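Amidohydrolase 3 domain-containing protein (Pyrococcus horikoshii, PDB 3IGH) is an uncharacterised amidohydrolase-family protein that probably hydrolyses carbon-nitrogen bonds other than peptide bonds, with the help of metal. Local coordinates at residues Thr273-Lys278 and Gly317-Asp322; Ile313-Asp318 and Gly335-Ala340; Ala340-Asp345 and Val380-Arg385. All coordinates share one frame; numbering follows the deposited sequence.

Overall arrangement
Followed from the N terminus, the chain first leaves strand 256-264 and enters a long loop that holds Thr273-Lys278. Contact 1 ties this loop to the start of helix 318-331 and so closes a span of 38 residues containing helix 294-305 and strand 310-315. Contact 2 closes the next and shortest span, pairing strand 310-315 with strand 336-337, the two being joined by helix 318-331. It shares Gly317 and Asp318 with contact 1, so these spans overlap; none nests. Contact 3 begins at Ala340, where contact 2 ends, and joins the loop before helix 345-354 to the loop before helix 386-392. Arg344 of contact 3 reaches back to Asp318 and Asp322 in salt bridges.

Contact 1 (Thr273-Lys278 and Gly317-Asp322); sequences TALLSK and GDKALD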
loop_
_atom_site.group_PDB
_atom_site.type_symbol
_atom_site.label_atom_id
_atom_site.label_comp_id
_atom_site.label_asym_id
_atom_site.label_seq_id
_atom_site.Cartn_x
_atom_site.Cartn_y
_atom_site.Cartn_z
ATOM N N THR A 273 17.406 -32.737 -7.077
ATOM C CA THR A 273 17.765 -31.867 -5.963
ATOM C C THR A 273 16.627 -31.727 -4.956
ATOM O O THR A 273 16.806 -31.134 -3.884
ATOM C CB THR A 273 18.256 -30.491 -6.456
ATOM O OG1 THR A 273 17.332 -29.968 -7.420
ATOM C CG2 THR A 273 19.630 -30.625 -7.110
ATOM N N ALA A 274 15.468 -32.299 -5.291
ATOM C CA ALA A 274 14.357 -32.406 -4.361
ATOM C C ALA A 274 14.733 -33.388 -3.263
ATOM O O ALA A 274 15.340 -34.430 -3.535
ATOM C CB ALA A 274 13.077 -32.851 -5.070
ATOM N N LEU A 275 14.381 -33.049 -2.026
ATOM C CA LEU A 275 14.863 -33.797 -0.860
ATOM C C LEU A 275 13.933 -34.935 -0.465
ATOM O O LEU A 275 12.817 -34.711 0.001
ATOM C CB LEU A 275 15.089 -32.845 0.327
ATOM C CG LEU A 275 15.742 -33.439 1.582
ATOM C CD1 LEU A 275 17.180 -33.871 1.296
ATOM C CD2 LEU A 275 15.703 -32.408 2.703
ATOM N N LEU A 276 14.426 -36.159 -0.628
ATOM C CA LEU A 276 13.646 -37.372 -0.392
ATOM C C LEU A 276 14.064 -38.055 0.921
ATOM O O LEU A 276 15.175 -37.832 1.394
ATOM C CB LEU A 276 13.857 -38.351 -1.561
ATOM C CG LEU A 276 13.681 -37.862 -3.007
ATOM C CD1 LEU A 276 13.778 -39.011 -4.005
ATOM C CD2 LEU A 276 12.356 -37.152 -3.164
ATOM N N SER A 277 13.184 -38.878 1.492
ATOM C CA SER A 277 13.522 -39.633 2.703
ATOM C C SER A 277 14.340 -40.905 2.412
ATOM O O SER A 277 14.949 -41.477 3.321
ATOM C CB SER A 277 12.270 -39.957 3.524
ATOM O OG SER A 277 11.268 -40.562 2.728
ATOM N N LYS A 278 14.356 -41.335 1.148
ATOM C CA LYS A 278 15.172 -42.473 0.685
ATOM C C LYS A 278 15.806 -42.071 -0.641
ATOM O O LYS A 278 15.270 -41.192 -1.322
ATOM C CB LYS A 278 14.311 -43.725 0.516
ATOM C CG LYS A 278 14.023 -44.455 1.811
ATOM C CD LYS A 278 13.131 -45.661 1.570
ATOM C CE LYS A 278 12.672 -46.287 2.880
ATOM N NZ LYS A 278 11.597 -47.297 2.656
ATOM N N GLY A 317 10.232 -32.584 -2.606
ATOM C CA GLY A 317 10.483 -33.911 -2.036
ATOM C C GLY A 317 9.708 -34.148 -0.755
ATOM O O GLY A 317 9.256 -33.196 -0.103
ATOM N N ASP A 318 9.541 -35.416 -0.388
ATOM C CA ASP A 318 8.752 -35.745 0.797
ATOM C C ASP A 318 9.464 -35.373 2.103
ATOM O O ASP A 318 8.810 -35.010 3.081
ATOM C CB ASP A 318 8.325 -37.217 0.802
ATOM C CG ASP A 318 9.483 -38.165 1.025
ATOM O OD1 ASP A 318 10.421 -38.207 0.194
ATOM O OD2 ASP A 318 9.454 -38.865 2.051
ATOM N N LYS A 319 10.793 -35.443 2.114
ATOM C CA LYS A 319 11.544 -34.999 3.298
ATOM C C LYS A 319 11.533 -33.473 3.412
ATOM O O LYS A 319 11.465 -32.932 4.510
ATOM C CB LYS A 319 12.980 -35.523 3.298
ATOM C CG LYS A 319 13.712 -35.295 4.615
ATOM C CD LYS A 319 15.094 -35.937 4.614
ATOM C CE LYS A 319 15.557 -36.172 6.047
ATOM N NZ LYS A 319 16.831 -36.943 6.102
ATOM N N ALA A 320 11.583 -32.787 2.271
ATOM C CA ALA A 320 11.469 -31.330 2.239
ATOM C C ALA A 320 10.149 -30.877 2.834
ATOM O O ALA A 320 10.090 -29.854 3.517
ATOM C CB ALA A 320 11.568 -30.845 0.836
ATOM N N LEU A 321 9.096 -31.643 2.559
ATOM C CA LEU A 321 7.788 -31.394 3.132
ATOM C C LEU A 321 7.790 -31.523 4.660
ATOM O O LEU A 321 7.157 -30.705 5.343
ATOM C CB LEU A 321 6.731 -32.310 2.509
ATOM C CG LEU A 321 5.299 -32.126 3.021
ATOM C CD1 LEU A 321 4.799 -30.695 2.799
ATOM C CD2 LEU A 321 4.379 -33.114 2.350
ATOM N N ASP A 322 8.497 -32.532 5.185
ATOM C CA ASP A 322 8.691 -32.670 6.640
ATOM C C ASP A 322 9.303 -31.397 7.218
ATOM O O ASP A 322 8.831 -30.889 8.232
ATOM C CB ASP A 322 9.599 -33.860 6.993
ATOM C CG ASP A 322 8.935 -35.213 6.784
ATOM O OD1 ASP A 322 7.721 -35.345 7.028
ATOM O OD2 ASP A 322 9.650 -36.165 6.395
HETATM O O HOH W 1 17.030 -38.556 3.146
HETATM O O HOH W 2 11.432 -40.818 -0.301
#
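Polar bonds hold the loop Thr273-Lys278 against the first turn of the helix that follows Gly317. Leu275 O receives Ala320 N at 3.2 Å and, more weakly, Lys319 N at 3.0 Å. One loop carbonyl thus takes two amides of the first turn. Gly317, the N-cap, brings its CA to 3.2 Å from Leu275 O in a CA-H...O contact.

The Asp318 carboxylate binds Ser277. Ser277 N donates to Asp318 OD1 at 3.1 Å, 29° out of the carboxylate plane. In one of its two conformers, Ser277 OG donates to the syn lone pair of Asp318 OD2 at 2.6 Å. With chi1 at 70°, Asp318 CG lies between its own N and carbonyl carbon, which turns the carboxylate to the loop. Arg344 also forms a salt bridge with Asp318 OD2, and a water donates to Asp318 OD1.

Apolar contacts flank these bonds. Leu275 CG lies 3.9 Å from Lys319 CB, and the extended lysine chain runs on past Leu275 CD2. Leu275 CB meets Ala320 CB at 4.1 Å.

Asp266 OD2 accepts from the backbone N of both Leu275 and Gly317. The contact fastens the loop after strand 256-264 to the start of helix 318-331.

Contact 2 (Ile313-Asp318 and Gly335-Ala340); sequences IHAIGD and GRIEHA. With SO4 (sulfate ion), chain B.
The rings of His314 and His339 lie obliquely to each other, with centroids 4.9 Å apart and planes at 55°. Ile316 lies over one face of the His339 ring, its CD1 4.0 Å from the centroid in a CH-pi contact. Both rings present an edge to a sulfate ion, probably from the crystallisation liquor. His314 ND1 donates almost straight to sulfate O4 at 2.8 Å, and His339 NE2 donates to sulfate O2 at 2.9 Å. Lys262 and His67 also bind this sulfate.

The segments belong to a beta-alpha-beta unit of the TIM-barrel fold expected for the amidohydrolase family. Strands 310-315 and 336-337 run parallel, joined through helix 318-331. The histidines stand at or just beyond the C-terminal ends of these strands, where the active site of such barrels is found. The sulfate therefore probably marks the active-site pocket.

Backbone bonds knit the strands. Ile313 N donates to Arg336 O, and Glu338 N returns to Ile313 O. Ala315 N donates to Glu338 O. The chain turns a corner at Glu338, and the bond from Ala340 N to Ala315 O is weak. Ile313 and Ile337 point to the face covered by helix 318-331, where Ala315 CB touches Ile337 CG2 at 4.2 Å in one of the two conformers of Ile337. His314 and Glu338 point to the other face.

His314 CG stands anti to its own N (chi1 166°), which carries ND1 to the sulfate. Its NE2 donates to Gly267 O. Glu338 is bent at chi2 back to Arg336, which also donates to Ser66 O; Glu338 OE1 is hydrogen-bonded to His67 ND1. In a salt bridge, Arg336 grips Glu338 side-on, with Arg336 NE on Glu338 OE2 at 2.8 Å and Arg336 NH2 on Glu338 OE1 at 3.0 Å.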
loop_
_atom_site.group_PDB
_atom_site.type_symbol
_atom_site.label_atom_id
_atom_site.label_comp_id
_atom_site.label_asym_id
_atom_site.label_seq_id
_atom_site.Cartn_x
_atom_site.Cartn_y
_atom_site.Cartn_z
ATOM N N ILE A 313 6.365 -21.734 1.325
ATOM C CA ILE A 313 7.559 -22.562 1.283
ATOM C C ILE A 313 7.475 -23.600 0.156
ATOM O O ILE A 313 6.578 -24.439 0.137
ATOM C CB ILE A 313 7.816 -23.283 2.636
ATOM C CG1 ILE A 313 7.814 -22.270 3.803
ATOM C CG2 ILE A 313 9.145 -24.025 2.571
ATOM C CD1 ILE A 313 8.168 -22.864 5.185
ATOM N N HIS A 314 8.425 -23.525 -0.765
ATOM C CA HIS A 314 8.638 -24.551 -1.794
ATOM C C HIS A 314 9.076 -25.850 -1.117
ATOM O O HIS A 314 10.081 -25.870 -0.396
ATOM C CB HIS A 314 9.721 -24.024 -2.745
ATOM C CG HIS A 314 10.322 -25.045 -3.672
ATOM N ND1 HIS A 314 10.291 -24.900 -5.043
ATOM C CD2 HIS A 314 11.037 -26.172 -3.433
ATOM C CE1 HIS A 314 10.930 -25.909 -5.607
ATOM N NE2 HIS A 314 11.382 -26.703 -4.653
ATOM N N ALA A 315 8.329 -26.924 -1.358
ATOM C CA ALA A 315 8.729 -28.277 -0.939
ATOM C C ALA A 315 8.277 -29.293 -1.984
ATOM O O ALA A 315 7.089 -29.544 -2.131
ATOM C CB ALA A 315 8.139 -28.622 0.425
ATOM N N ILE A 316 9.232 -29.870 -2.705
ATOM C CA ILE A 316 8.919 -30.856 -3.740
ATOM C C ILE A 316 9.068 -32.280 -3.171
ATOM O O ILE A 316 8.129 -33.072 -3.215
ATOM C CB ILE A 316 9.752 -30.581 -5.031
ATOM C CG1 ILE A 316 9.222 -29.306 -5.695
ATOM C CG2 ILE A 316 9.658 -31.743 -6.029
ATOM C CD1 ILE A 316 9.888 -28.921 -7.013
ATOM N N GLY A 317 10.232 -32.584 -2.606
ATOM C CA GLY A 317 10.483 -33.911 -2.036
ATOM C C GLY A 317 9.708 -34.148 -0.755
ATOM O O GLY A 317 9.256 -33.196 -0.103
ATOM N N ASP A 318 9.541 -35.416 -0.388
ATOM C CA ASP A 318 8.752 -35.745 0.797
ATOM C C ASP A 318 9.464 -35.373 2.103
ATOM O O ASP A 318 8.810 -35.010 3.081
ATOM C CB ASP A 318 8.325 -37.217 0.802
ATOM C CG ASP A 318 9.483 -38.165 1.025
ATOM O OD1 ASP A 318 10.421 -38.207 0.194
ATOM O OD2 ASP A 318 9.454 -38.865 2.051
ATOM N N GLY A 335 0.861 -21.757 7.253
ATOM C CA GLY A 335 1.350 -21.153 6.022
ATOM C C GLY A 335 0.916 -21.888 4.769
ATOM O O GLY A 335 -0.000 -22.714 4.794
ATOM N N ARG A 336 1.567 -21.570 3.658
ATOM C CA ARG A 336 1.281 -22.263 2.418
ATOM C C ARG A 336 2.503 -23.029 1.927
ATOM O O ARG A 336 3.644 -22.616 2.159
ATOM C CB ARG A 336 0.687 -21.320 1.344
ATOM C CG ARG A 336 1.436 -20.038 1.104
ATOM C CD ARG A 336 0.780 -19.178 0.006
ATOM N NE ARG A 336 0.921 -19.760 -1.330
ATOM C CZ ARG A 336 0.448 -19.210 -2.447
ATOM N NH1 ARG A 336 -0.195 -18.048 -2.415
ATOM N NH2 ARG A 336 0.627 -19.829 -3.605
ATOM N N ILE A 337 2.243 -24.175 1.305
ATOM C CA ILE A 337 3.304 -24.975 0.717
ATOM C C ILE A 337 3.124 -24.985 -0.798
ATOM O O ILE A 337 2.018 -25.151 -1.297
ATOM C CB ILE A 337 3.355 -26.396 1.328
ATOM C CG1 ILE A 337 3.972 -26.327 2.726
ATOM C CG2 ILE A 337 4.175 -27.362 0.463
ATOM C CD1 ILE A 337 3.439 -27.370 3.678
ATOM N N GLU A 338 4.230 -24.760 -1.505
ATOM C CA GLU A 338 4.249 -24.742 -2.956
ATOM C C GLU A 338 4.734 -26.091 -3.474
ATOM O O GLU A 338 5.715 -26.640 -2.953
ATOM C CB GLU A 338 5.166 -23.628 -3.461
ATOM C CG GLU A 338 4.934 -22.272 -2.788
ATOM C CD GLU A 338 3.476 -21.830 -2.844
ATOM O OE1 GLU A 338 2.949 -21.630 -3.957
ATOM O OE2 GLU A 338 2.858 -21.691 -1.771
ATOM N N HIS A 339 4.023 -26.589 -4.495
ATOM C CA HIS A 339 4.254 -27.863 -5.190
ATOM C C HIS A 339 3.642 -29.068 -4.482
ATOM O O HIS A 339 2.699 -29.686 -5.000
ATOM C CB HIS A 339 5.737 -28.110 -5.489
ATOM C CG HIS A 339 6.350 -27.106 -6.414
ATOM N ND1 HIS A 339 6.561 -27.359 -7.752
ATOM C CD2 HIS A 339 6.823 -25.857 -6.187
ATOM C CE1 HIS A 339 7.120 -26.301 -8.314
ATOM N NE2 HIS A 339 7.286 -25.374 -7.386
ATOM N N ALA A 340 4.190 -29.399 -3.309
ATOM C CA ALA A 340 3.792 -30.586 -2.532
ATOM C C ALA A 340 3.752 -31.835 -3.424
ATOM O O ALA A 340 2.778 -32.593 -3.425
ATOM C CB ALA A 340 2.448 -30.354 -1.824
HETATM S S SO4 B . 9.427 -22.438 -7.575
HETATM O O1 SO4 B . 9.004 -21.097 -7.928
HETATM O O2 SO4 B . 8.932 -23.369 -8.577
HETATM O O3 SO4 B . 10.883 -22.496 -7.581
HETATM O O4 SO4 B . 8.872 -22.792 -6.263
#

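Contact 3 (Ala340-Asp345 and Val380-Arg385); sequences ASLVRD and VKWVYR. With SO4 (sulfate ion), chain G.
Two loops of the barrel domain meet in a single backbone bridge, with Leu342 set against Val383. Tyr384 N donates to Ser341 O at 2.9 Å, and Val343 N to Trp382 O at 3.0 Å. Leu342 CD2 packs against both Trp382 CB and Val383 CG2.

Arg344 lays its chain over one face of Trp382, with CG 3.5 Å from the centroid of the six-membered ring in a CH-pi contact. Its guanidinium runs on to Asp346, Asp318 and Asp322. At the edge of the indole, Trp382 NE1 donates to sulfate O1 at 2.7 Å, and Asp345 N donates to the same oxygen.

These loops lead into helices 345-354 and 386-392 of the amidohydrolase fold, and Arg385 is the N-cap of the second. Its chi1 of 57° and the bend at chi3 bring the guanidinium to the first loop. Arg385 NH1 donates to Val343 O at 2.8 Å and to Asp345 OD2 at 2.7 Å. Arg385 NH2 meets Asp345 OD2 at 2.9 Å, from above the carboxylate plane. Arg385 NE forms a salt bridge with Asp388. A leucine at Arg385 would probably leave the Asp345 carboxylate without its salt bridge and Val343 O without this donor.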
loop_
_atom_site.group_PDB
_atom_site.type_symbol
_atom_site.label_atom_id
_atom_site.label_comp_id
_atom_site.label_asym_id
_atom_site.label_seq_id
_atom_site.Cartn_x
_atom_site.Cartn_y
_atom_site.Cartn_z
ATOM N N ALA A 340 4.190 -29.399 -3.309
ATOM C CA ALA A 340 3.792 -30.586 -2.532
ATOM C C ALA A 340 3.752 -31.835 -3.424
ATOM O O ALA A 340 2.778 -32.593 -3.425
ATOM C CB ALA A 340 2.448 -30.354 -1.824
ATOM N N SER A 341 4.827 -32.025 -4.185
ATOM C CA SER A 341 4.859 -32.992 -5.284
ATOM C C SER A 341 4.852 -34.446 -4.825
ATOM O O SER A 341 4.286 -35.308 -5.496
ATOM C CB SER A 341 6.080 -32.728 -6.162
ATOM O OG SER A 341 6.106 -31.369 -6.586
ATOM N N LEU A 342 5.466 -34.692 -3.674
ATOM C CA LEU A 342 5.554 -36.016 -3.073
ATOM C C LEU A 342 5.082 -35.927 -1.626
ATOM O O LEU A 342 5.760 -35.320 -0.790
ATOM C CB LEU A 342 7.000 -36.496 -3.084
ATOM C CG LEU A 342 7.576 -37.288 -4.250
ATOM C CD1 LEU A 342 8.896 -37.864 -3.813
ATOM C CD2 LEU A 342 6.657 -38.411 -4.627
ATOM N N VAL A 343 3.916 -36.499 -1.347
ATOM C CA VAL A 343 3.328 -36.490 -0.006
ATOM C C VAL A 343 3.032 -37.932 0.413
ATOM O O VAL A 343 2.278 -38.623 -0.265
ATOM C CB VAL A 343 2.008 -35.674 0.034
ATOM C CG1 VAL A 343 1.372 -35.726 1.421
ATOM C CG2 VAL A 343 2.249 -34.220 -0.397
ATOM N N ARG A 344 3.624 -38.373 1.523
ATOM C CA ARG A 344 3.402 -39.732 2.054
ATOM C C ARG A 344 2.040 -39.825 2.734
ATOM O O ARG A 344 1.493 -38.803 3.138
ATOM C CB ARG A 344 4.485 -40.087 3.074
ATOM C CG ARG A 344 5.914 -39.912 2.608
ATOM C CD ARG A 344 6.908 -40.473 3.639
ATOM N NE ARG A 344 6.731 -39.850 4.950
ATOM C CZ ARG A 344 7.469 -38.844 5.420
ATOM N NH1 ARG A 344 7.203 -38.348 6.614
ATOM N NH2 ARG A 344 8.466 -38.329 4.705
ATOM N N ASP A 345 1.507 -41.042 2.890
ATOM C CA ASP A 345 0.216 -41.250 3.577
ATOM C C ASP A 345 0.206 -40.655 4.988
ATOM O O ASP A 345 -0.804 -40.093 5.413
ATOM C CB ASP A 345 -0.170 -42.741 3.653
ATOM C CG ASP A 345 -0.464 -43.365 2.286
ATOM O OD1 ASP A 345 -0.898 -44.541 2.269
ATOM O OD2 ASP A 345 -0.260 -42.712 1.236
ATOM N N VAL A 380 5.132 -44.014 -6.206
ATOM C CA VAL A 380 4.157 -43.510 -7.177
ATOM C C VAL A 380 2.859 -42.955 -6.560
ATOM O O VAL A 380 2.356 -41.926 -7.002
ATOM C CB VAL A 380 3.881 -44.588 -8.256
ATOM C CG1 VAL A 380 2.449 -44.560 -8.769
ATOM C CG2 VAL A 380 4.862 -44.429 -9.378
ATOM N N LYS A 381 2.352 -43.610 -5.514
ATOM C CA LYS A 381 1.116 -43.176 -4.849
ATOM C C LYS A 381 1.240 -41.817 -4.144
ATOM O O LYS A 381 0.231 -41.175 -3.844
ATOM C CB LYS A 381 0.625 -44.241 -3.860
ATOM C CG LYS A 381 1.604 -44.579 -2.739
ATOM C CD LYS A 381 0.985 -45.553 -1.739
ATOM C CE LYS A 381 2.047 -46.385 -1.023
ATOM N NZ LYS A 381 2.688 -45.671 0.117
ATOM N N TRP A 382 2.478 -41.379 -3.914
ATOM C CA TRP A 382 2.749 -40.094 -3.274
ATOM C C TRP A 382 2.757 -38.935 -4.265
ATOM O O TRP A 382 2.763 -37.773 -3.854
ATOM C CB TRP A 382 4.113 -40.095 -2.593
ATOM C CG TRP A 382 4.373 -41.148 -1.550
ATOM C CD1 TRP A 382 3.474 -42.011 -0.981
ATOM C CD2 TRP A 382 5.630 -41.407 -0.923
ATOM N NE1 TRP A 382 4.109 -42.811 -0.059
ATOM C CE2 TRP A 382 5.432 -42.460 -0.002
ATOM C CE3 TRP A 382 6.916 -40.858 -1.061
ATOM C CZ2 TRP A 382 6.469 -42.973 0.782
ATOM C CZ3 TRP A 382 7.940 -41.360 -0.274
ATOM C CH2 TRP A 382 7.712 -42.413 0.627
ATOM N N VAL A 383 2.759 -39.253 -5.558
ATOM C CA VAL A 383 3.020 -38.268 -6.616
ATOM C C VAL A 383 1.771 -37.475 -7.008
ATOM O O VAL A 383 0.764 -38.065 -7.418
ATOM C CB VAL A 383 3.629 -38.953 -7.881
ATOM C CG1 VAL A 383 3.788 -37.963 -9.018
ATOM C CG2 VAL A 383 4.972 -39.576 -7.563
ATOM N N TYR A 384 1.852 -36.143 -6.890
ATOM C CA TYR A 384 0.791 -35.213 -7.324
ATOM C C TYR A 384 -0.603 -35.712 -6.964
ATOM O O TYR A 384 -1.495 -35.822 -7.825
ATOM C CB TYR A 384 0.898 -34.933 -8.829
ATOM C CG TYR A 384 2.206 -34.278 -9.242
ATOM C CD1 TYR A 384 2.683 -33.128 -8.595
ATOM C CD2 TYR A 384 2.949 -34.789 -10.298
ATOM C CE1 TYR A 384 3.894 -32.539 -8.991
ATOM C CE2 TYR A 384 4.137 -34.216 -10.685
ATOM C CZ TYR A 384 4.609 -33.099 -10.032
ATOM O OH TYR A 384 5.798 -32.546 -10.445
ATOM N N ARG A 385 -0.779 -36.042 -5.691
ATOM C CA ARG A 385 -1.986 -36.745 -5.242
ATOM C C ARG A 385 -3.116 -35.779 -4.912
ATOM O O ARG A 385 -3.568 -35.679 -3.766
ATOM C CB ARG A 385 -1.668 -37.738 -4.101
ATOM C CG ARG A 385 -1.000 -37.149 -2.855
ATOM C CD ARG A 385 -0.421 -38.226 -1.940
ATOM N NE ARG A 385 -1.382 -39.253 -1.540
ATOM C CZ ARG A 385 -1.130 -40.226 -0.659
ATOM N NH1 ARG A 385 0.055 -40.316 -0.066
ATOM N NH2 ARG A 385 -2.069 -41.114 -0.369
HETATM S S SO4 G . 3.265 -44.280 3.400
HETATM O O1 SO4 G . 2.776 -43.604 2.205
HETATM O O2 SO4 G . 4.713 -44.450 3.306
HETATM O O3 SO4 G . 2.978 -43.477 4.591
HETATM O O4 SO4 G . 2.611 -45.582 3.500
HETATM O O HOH W 3 1.489 -35.162 -3.972
HETATM O O HOH W 4 7.261 -30.842 -8.845
#